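Local coordinates for coenzyme F420-dependent N(5),N(10)-methenyltetrahydromethanopterin reductase-related protein (Desulfurobacterium thermolithotrophum DSM 11699, PDB 6HUY) that binds an iron-guanylyl pyridinol cofactor and 5,10-methenyltetrahydrofolate, and is related to H2-forming methylene-tetrahydromethanopterin dehydrogenases, at residues A[107-112]-A[137-142]; A[158-163]-A[192-197]. All blocks are in the same frame, centred on the assembly; numbering follows the deposited sequence.

Both contacts are largely buried, but they lie at different places in the fold, their centres about 18 Å apart and their nearest atoms about 5 Å apart. Interaction 1 is mostly loop and turn, with one parallel bridge where strands 112-115 and 141-144 of the Rossmann-like sheet begin; an arginine, carboxylates and backbone carbonyls set its polar character, and part of it is exposed. Interaction 2 lies nearer the centre of the chain, with no exposed residue among those that touch, and pairs strands along its length, with apolar side chains packed on two faces. Strand 158-163 is the next strand in the chain after 141-144, so the two contacts follow in series.

Interaction 1: A[107-112]-A[137-142]; sequences LVENAV and REDIGF
Arg-137 reaches across to Leu-107 and the type II turn of Val-108 to Ala-111 that follows it, at the mouth of the outermost strand pair of a Rossmann-like parallel sheet. Its NH1 and NH2 both bind Leu-107 O, NH1 at 2.9 Å, from the same face of that carbonyl, while the oxygen stays close to the guanidinium plane. Leu-107 CB also packs on Ile-140 CD1, 3.8 Å away. Val-108 O, at the start of the turn, takes a third, weak bond from NH2. Glu-109 turns its carboxylate back at chi2 (72°) and stacks it on that of Asp-139, the planes 5° apart; Glu-109 OE1 and Asp-139 OD2 are 3.4 Å apart, a like-charge contact that the nearby guanidinium probably eases. That guanidinium holds Asp-139 side-on in a salt bridge, NE to OD1 and Arg-137 NH2 to Asp-139 OD2 at 3.1 Å, both on syn lone pairs. The anti lone pair of Asp-139 OD2 is then taken by Asn-110 N at 2.6 Å, a nearly straight bond. With an alanine in place of Arg-137, Leu-107 O would probably lose its paired donors and Asp-139 its salt-bridge partner, beside the like charge of Glu-109. Asn-110 OD1 and Asp-139 O share a bridging water, and Gln-176 binds the backbone oxygens of both residues. Ala-111 O accepts Gly-141 N at 2.8 Å, starting the parallel bridge, and Ala-111 CB meets the Ile-140 CD1 methyl. At Val-112, CG2 stands anti to the backbone N and lies 3.7 Å from Gly-141 C.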
loop_
_atom_site.group_PDB
_atom_site.type_symbol
_atom_site.label_atom_id
_atom_site.label_comp_id
_atom_site.label_asym_id
_atom_site.label_seq_id
_atom_site.Cartn_x
_atom_site.Cartn_y
_atom_site.Cartn_z
ATOM N N LEU A 107 13.463 -20.776 -29.429
ATOM C CA LEU A 107 12.757 -21.678 -28.529
ATOM C C LEU A 107 11.806 -22.585 -29.309
ATOM O O LEU A 107 11.305 -22.229 -30.376
ATOM C CB LEU A 107 11.988 -20.875 -27.473
ATOM C CG LEU A 107 12.853 -20.213 -26.400
ATOM C CD1 LEU A 107 12.053 -19.168 -25.655
ATOM C CD2 LEU A 107 13.408 -21.260 -25.435
ATOM N N VAL A 108 11.566 -23.777 -28.752
ATOM C CA VAL A 108 10.661 -24.746 -29.360
ATOM C C VAL A 108 9.235 -24.204 -29.374
ATOM O O VAL A 108 8.869 -23.307 -28.606
ATOM C CB VAL A 108 10.747 -26.084 -28.608
ATOM C CG1 VAL A 108 9.467 -26.904 -28.729
ATOM C CG2 VAL A 108 11.914 -26.884 -29.127
ATOM N N GLU A 109 8.424 -24.743 -30.283
ATOM C CA GLU A 109 7.026 -24.344 -30.358
ATOM C C GLU A 109 6.345 -24.582 -29.017
ATOM O O GLU A 109 6.497 -25.644 -28.409
ATOM C CB GLU A 109 6.316 -25.123 -31.467
ATOM C CG GLU A 109 4.948 -24.565 -31.869
ATOM C CD GLU A 109 5.040 -23.260 -32.649
ATOM O OE1 GLU A 109 6.167 -22.864 -33.022
ATOM O OE2 GLU A 109 3.983 -22.636 -32.907
ATOM N N ASN A 110 5.574 -23.595 -28.567
ATOM C CA ASN A 110 4.808 -23.657 -27.327
ATOM C C ASN A 110 5.686 -23.666 -26.085
ATOM O O ASN A 110 5.224 -24.041 -25.002
ATOM C CB ASN A 110 3.875 -24.870 -27.320
ATOM C CG ASN A 110 2.933 -24.880 -28.512
ATOM O OD1 ASN A 110 2.433 -23.831 -28.936
ATOM N ND2 ASN A 110 2.683 -26.065 -29.058
ATOM N N ALA A 111 6.938 -23.231 -26.211
ATOM C CA ALA A 111 7.818 -23.116 -25.059
ATOM C C ALA A 111 7.336 -21.998 -24.139
ATOM O O ALA A 111 6.609 -21.091 -24.549
ATOM C CB ALA A 111 9.253 -22.840 -25.515
ATOM N N VAL A 112 7.771 -22.058 -22.884
ATOM C CA VAL A 112 7.404 -21.065 -21.883
ATOM C C VAL A 112 8.684 -20.459 -21.314
ATOM O O VAL A 112 9.586 -21.187 -20.872
ATOM C CB VAL A 112 6.526 -21.676 -20.771
ATOM C CG1 VAL A 112 7.272 -22.772 -20.008
ATOM C CG2 VAL A 112 6.009 -20.579 -19.822
ATOM N N ARG A 137 6.096 -15.374 -32.713
ATOM C CA ARG A 137 6.163 -16.296 -31.588
ATOM C C ARG A 137 5.030 -16.071 -30.596
ATOM O O ARG A 137 5.260 -16.072 -29.382
ATOM C CB ARG A 137 7.515 -16.168 -30.880
ATOM C CG ARG A 137 8.751 -16.488 -31.751
ATOM C CD ARG A 137 8.621 -17.782 -32.553
ATOM N NE ARG A 137 8.226 -18.956 -31.764
ATOM C CZ ARG A 137 9.065 -19.812 -31.176
ATOM N NH1 ARG A 137 10.378 -19.646 -31.263
ATOM N NH2 ARG A 137 8.587 -20.852 -30.503
ATOM N N GLU A 138 3.801 -15.909 -31.099
ATOM C CA GLU A 138 2.626 -15.799 -30.240
ATOM C C GLU A 138 2.340 -17.082 -29.474
ATOM O O GLU A 138 1.503 -17.071 -28.565
ATOM C CB GLU A 138 1.392 -15.416 -31.064
ATOM C CG GLU A 138 1.416 -13.995 -31.599
ATOM C CD GLU A 138 2.147 -13.840 -32.923
ATOM O OE1 GLU A 138 2.669 -14.846 -33.462
ATOM O OE2 GLU A 138 2.202 -12.688 -33.418
ATOM N N ASP A 139 3.002 -18.181 -29.823
ATOM C CA ASP A 139 2.867 -19.439 -29.102
ATOM C C ASP A 139 3.664 -19.459 -27.808
ATOM O O ASP A 139 3.405 -20.309 -26.949
ATOM C CB ASP A 139 3.326 -20.595 -29.999
ATOM C CG ASP A 139 4.796 -20.495 -30.375
ATOM O OD1 ASP A 139 5.190 -19.504 -31.033
ATOM O OD2 ASP A 139 5.559 -21.408 -30.003
ATOM N N ILE A 140 4.656 -18.581 -27.671
ATOM C CA ILE A 140 5.527 -18.616 -26.507
ATOM C C ILE A 140 4.756 -18.140 -25.285
ATOM O O ILE A 140 4.069 -17.111 -25.322
ATOM C CB ILE A 140 6.779 -17.756 -26.740
ATOM C CG1 ILE A 140 7.667 -18.340 -27.858
ATOM C CG2 ILE A 140 7.577 -17.601 -25.434
ATOM C CD1 ILE A 140 8.371 -19.607 -27.479
ATOM N N GLY A 141 4.862 -18.894 -24.199
ATOM C CA GLY A 141 4.264 -18.496 -22.951
ATOM C C GLY A 141 5.222 -17.722 -22.052
ATOM O O GLY A 141 6.446 -17.774 -22.216
ATOM N N PHE A 142 4.631 -17.022 -21.081
ATOM C CA PHE A 142 5.370 -16.168 -20.158
ATOM C C PHE A 142 4.811 -16.398 -18.764
ATOM O O PHE A 142 3.631 -16.133 -18.523
ATOM C CB PHE A 142 5.266 -14.683 -20.563
ATOM C CG PHE A 142 6.038 -14.353 -21.819
ATOM C CD1 PHE A 142 5.449 -14.479 -23.072
ATOM C CD2 PHE A 142 7.369 -13.967 -21.749
ATOM C CE1 PHE A 142 6.171 -14.207 -24.225
ATOM C CE2 PHE A 142 8.091 -13.693 -22.903
ATOM C CZ PHE A 142 7.489 -13.814 -24.139
HETATM O O HOH W 1 1.685 -22.171 -26.735
#

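Interaction 2: A[158-163]-A[192-197]; sequences HYLIAT and YLLPAE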
loop_
_atom_site.group_PDB
_atom_site.type_symbol
_atom_site.label_atom_id
_atom_site.label_comp_id
_atom_site.label_asym_id
_atom_site.label_seq_id
_atom_site.Cartn_x
_atom_site.Cartn_y
_atom_site.Cartn_z
ATOM N N HIS A 158 9.386 -24.397 -2.481
ATOM C CA HIS A 158 8.218 -23.919 -3.212
ATOM C C HIS A 158 8.660 -23.179 -4.467
ATOM O O HIS A 158 9.841 -22.885 -4.662
ATOM C CB HIS A 158 7.398 -22.981 -2.331
ATOM C CG HIS A 158 8.238 -21.939 -1.669
ATOM N ND1 HIS A 158 8.850 -22.143 -0.450
ATOM C CD2 HIS A 158 8.641 -20.720 -2.091
ATOM C CE1 HIS A 158 9.550 -21.072 -0.127
ATOM N NE2 HIS A 158 9.446 -20.196 -1.107
ATOM N N TYR A 159 7.678 -22.858 -5.306
ATOM C CA TYR A 159 7.847 -21.979 -6.454
ATOM C C TYR A 159 6.576 -21.157 -6.603
ATOM O O TYR A 159 5.473 -21.671 -6.392
ATOM C CB TYR A 159 8.104 -22.750 -7.765
ATOM C CG TYR A 159 9.520 -23.246 -7.952
ATOM C CD1 TYR A 159 10.558 -22.364 -8.197
ATOM C CD2 TYR A 159 9.814 -24.607 -7.890
ATOM C CE1 TYR A 159 11.852 -22.819 -8.371
ATOM C CE2 TYR A 159 11.102 -25.067 -8.056
ATOM C CZ TYR A 159 12.116 -24.173 -8.303
ATOM O OH TYR A 159 13.400 -24.626 -8.476
ATOM N N LEU A 160 6.733 -19.879 -6.940
ATOM C CA LEU A 160 5.613 -19.026 -7.304
ATOM C C LEU A 160 5.501 -19.031 -8.822
ATOM O O LEU A 160 6.441 -18.638 -9.518
ATOM C CB LEU A 160 5.800 -17.604 -6.779
ATOM C CG LEU A 160 6.156 -17.465 -5.292
ATOM C CD1 LEU A 160 6.080 -15.986 -4.888
ATOM C CD2 LEU A 160 5.273 -18.330 -4.398
ATOM N N ILE A 161 4.349 -19.463 -9.328
ATOM C CA ILE A 161 4.124 -19.633 -10.757
ATOM C C ILE A 161 3.052 -18.639 -11.173
ATOM O O ILE A 161 1.922 -18.684 -10.672
ATOM C CB ILE A 161 3.717 -21.077 -11.097
ATOM C CG1 ILE A 161 4.861 -22.040 -10.741
ATOM C CG2 ILE A 161 3.337 -21.200 -12.579
ATOM C CD1 ILE A 161 4.457 -23.484 -10.651
ATOM N N ALA A 162 3.414 -17.746 -12.091
ATOM C CA ALA A 162 2.517 -16.698 -12.555
ATOM C C ALA A 162 1.408 -17.291 -13.416
ATOM O O ALA A 162 1.655 -18.161 -14.253
ATOM C CB ALA A 162 3.303 -15.666 -13.368
ATOM N N THR A 163 0.185 -16.812 -13.208
ATOM C CA THR A 163 -0.983 -17.188 -14.000
ATOM C C THR A 163 -1.600 -15.946 -14.649
ATOM O O THR A 163 -1.109 -14.826 -14.504
ATOM C CB THR A 163 -2.032 -17.897 -13.142
ATOM O OG1 THR A 163 -2.686 -16.939 -12.301
ATOM C CG2 THR A 163 -1.396 -18.986 -12.290
ATOM N N TYR A 192 2.758 -22.611 -5.904
ATOM C CA TYR A 192 1.826 -21.541 -5.553
ATOM C C TYR A 192 1.501 -20.768 -6.828
ATOM O O TYR A 192 2.356 -20.063 -7.367
ATOM C CB TYR A 192 2.420 -20.615 -4.486
ATOM C CG TYR A 192 2.597 -21.253 -3.129
ATOM C CD1 TYR A 192 1.497 -21.683 -2.392
ATOM C CD2 TYR A 192 3.863 -21.418 -2.573
ATOM C CE1 TYR A 192 1.648 -22.268 -1.139
ATOM C CE2 TYR A 192 4.029 -21.999 -1.314
ATOM C CZ TYR A 192 2.918 -22.426 -0.603
ATOM O OH TYR A 192 3.073 -23.008 0.634
ATOM N N LEU A 193 0.275 -20.915 -7.319
ATOM C CA LEU A 193 -0.150 -20.250 -8.548
ATOM C C LEU A 193 -0.771 -18.910 -8.182
ATOM O O LEU A 193 -1.828 -18.862 -7.546
ATOM C CB LEU A 193 -1.128 -21.118 -9.332
ATOM C CG LEU A 193 -0.494 -22.186 -10.234
ATOM C CD1 LEU A 193 0.493 -23.050 -9.481
ATOM C CD2 LEU A 193 -1.562 -23.036 -10.841
ATOM N N LEU A 194 -0.092 -17.826 -8.551
ATOM C CA LEU A 194 -0.513 -16.483 -8.210
ATOM C C LEU A 194 -0.760 -15.659 -9.466
ATOM O O LEU A 194 -0.145 -15.910 -10.505
ATOM C CB LEU A 194 0.541 -15.764 -7.354
ATOM C CG LEU A 194 0.948 -16.445 -6.061
ATOM C CD1 LEU A 194 2.074 -15.651 -5.443
ATOM C CD2 LEU A 194 -0.218 -16.535 -5.116
ATOM N N PRO A 195 -1.613 -14.638 -9.386
ATOM C CA PRO A 195 -1.713 -13.683 -10.492
ATOM C C PRO A 195 -0.331 -13.159 -10.846
ATOM O O PRO A 195 0.478 -12.850 -9.969
ATOM C CB PRO A 195 -2.606 -12.576 -9.925
ATOM C CG PRO A 195 -3.367 -13.225 -8.808
ATOM C CD PRO A 195 -2.470 -14.260 -8.246
ATOM N N ALA A 196 -0.058 -13.056 -12.144
ATOM C CA ALA A 196 1.287 -12.698 -12.587
ATOM C C ALA A 196 1.816 -11.456 -11.876
ATOM O O ALA A 196 2.978 -11.422 -11.463
ATOM C CB ALA A 196 1.288 -12.497 -14.104
ATOM N N GLU A 197 0.983 -10.424 -11.714
ATOM C CA GLU A 197 1.468 -9.181 -11.125
ATOM C C GLU A 197 1.814 -9.334 -9.649
ATOM O O GLU A 197 2.584 -8.529 -9.118
ATOM C CB GLU A 197 0.428 -8.086 -11.313
ATOM C CG GLU A 197 0.966 -6.681 -11.094
ATOM C CD GLU A 197 -0.137 -5.623 -11.052
ATOM O OE1 GLU A 197 -1.316 -5.988 -10.872
ATOM O OE2 GLU A 197 0.185 -4.429 -11.204
HETATM O O HOH W 2 -3.832 -17.435 -9.888
#
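Tyr-192 sets its CD2 and CE2 atoms into a notch between His-158 and Leu-160, where two parallel strands of a beta-alpha-beta unit meet. His-158 CB fills one flank, 3.7 Å from Tyr-192 CE2, and Leu-160 CD2 the other, 3.7 Å from Tyr-192 CB. With Tyr-192 CG anti to its own carbonyl carbon (chi1 -68°), the ring swings back toward the start of the neighbouring strand and into this notch. The imidazole of His-158 is held elsewhere, NE2 bonding to Ala-148 O; its side chain lies about 6 Å from the bound 5,10-methenyltetrahydrofolate and about 8 Å from the iron-guanylyl pyridinol cofactor, so the start of strand 158-163 borders the cofactor site. Leu-160 forks over this face, for while CD2 goes to the tyrosine, CD1 meets Leu-194 CD1 at 4.1 Å. Farther along, the small bump of Ala-162 CB sits 3.7 Å from Ala-196 CA, where the chain passes into helix 196-203. On the other face Ile-161 and Leu-193 lie side by side, pointing the same way: Leu-193 CD1 meets Ile-161 CB while Leu-193 CB meets Thr-163 CG2 at 3.7 Å, the threonine crossing it at about a right angle. The backbone bonds alternate: Tyr-159 O takes Tyr-192 N at 2.9 Å, Ile-161 and Leu-194 give their N-H across in turn, Thr-163 N bonds to Leu-194 O, and a weak Ala-196 N to Thr-163 O bond follows. The axes of the two short strand segments make an angle of 41°. Helix 174-186, the crossover, packs Leu-180 on Ile-161 and Ile-177 on Leu-193; helix 196-203 presents Val-199 and Val-202 to Leu-160, Ala-266 of the other subunit packs on Tyr-192, and strand 141-144 bonds to Leu-160 and Ala-162 through Thr-144 and Ser-143.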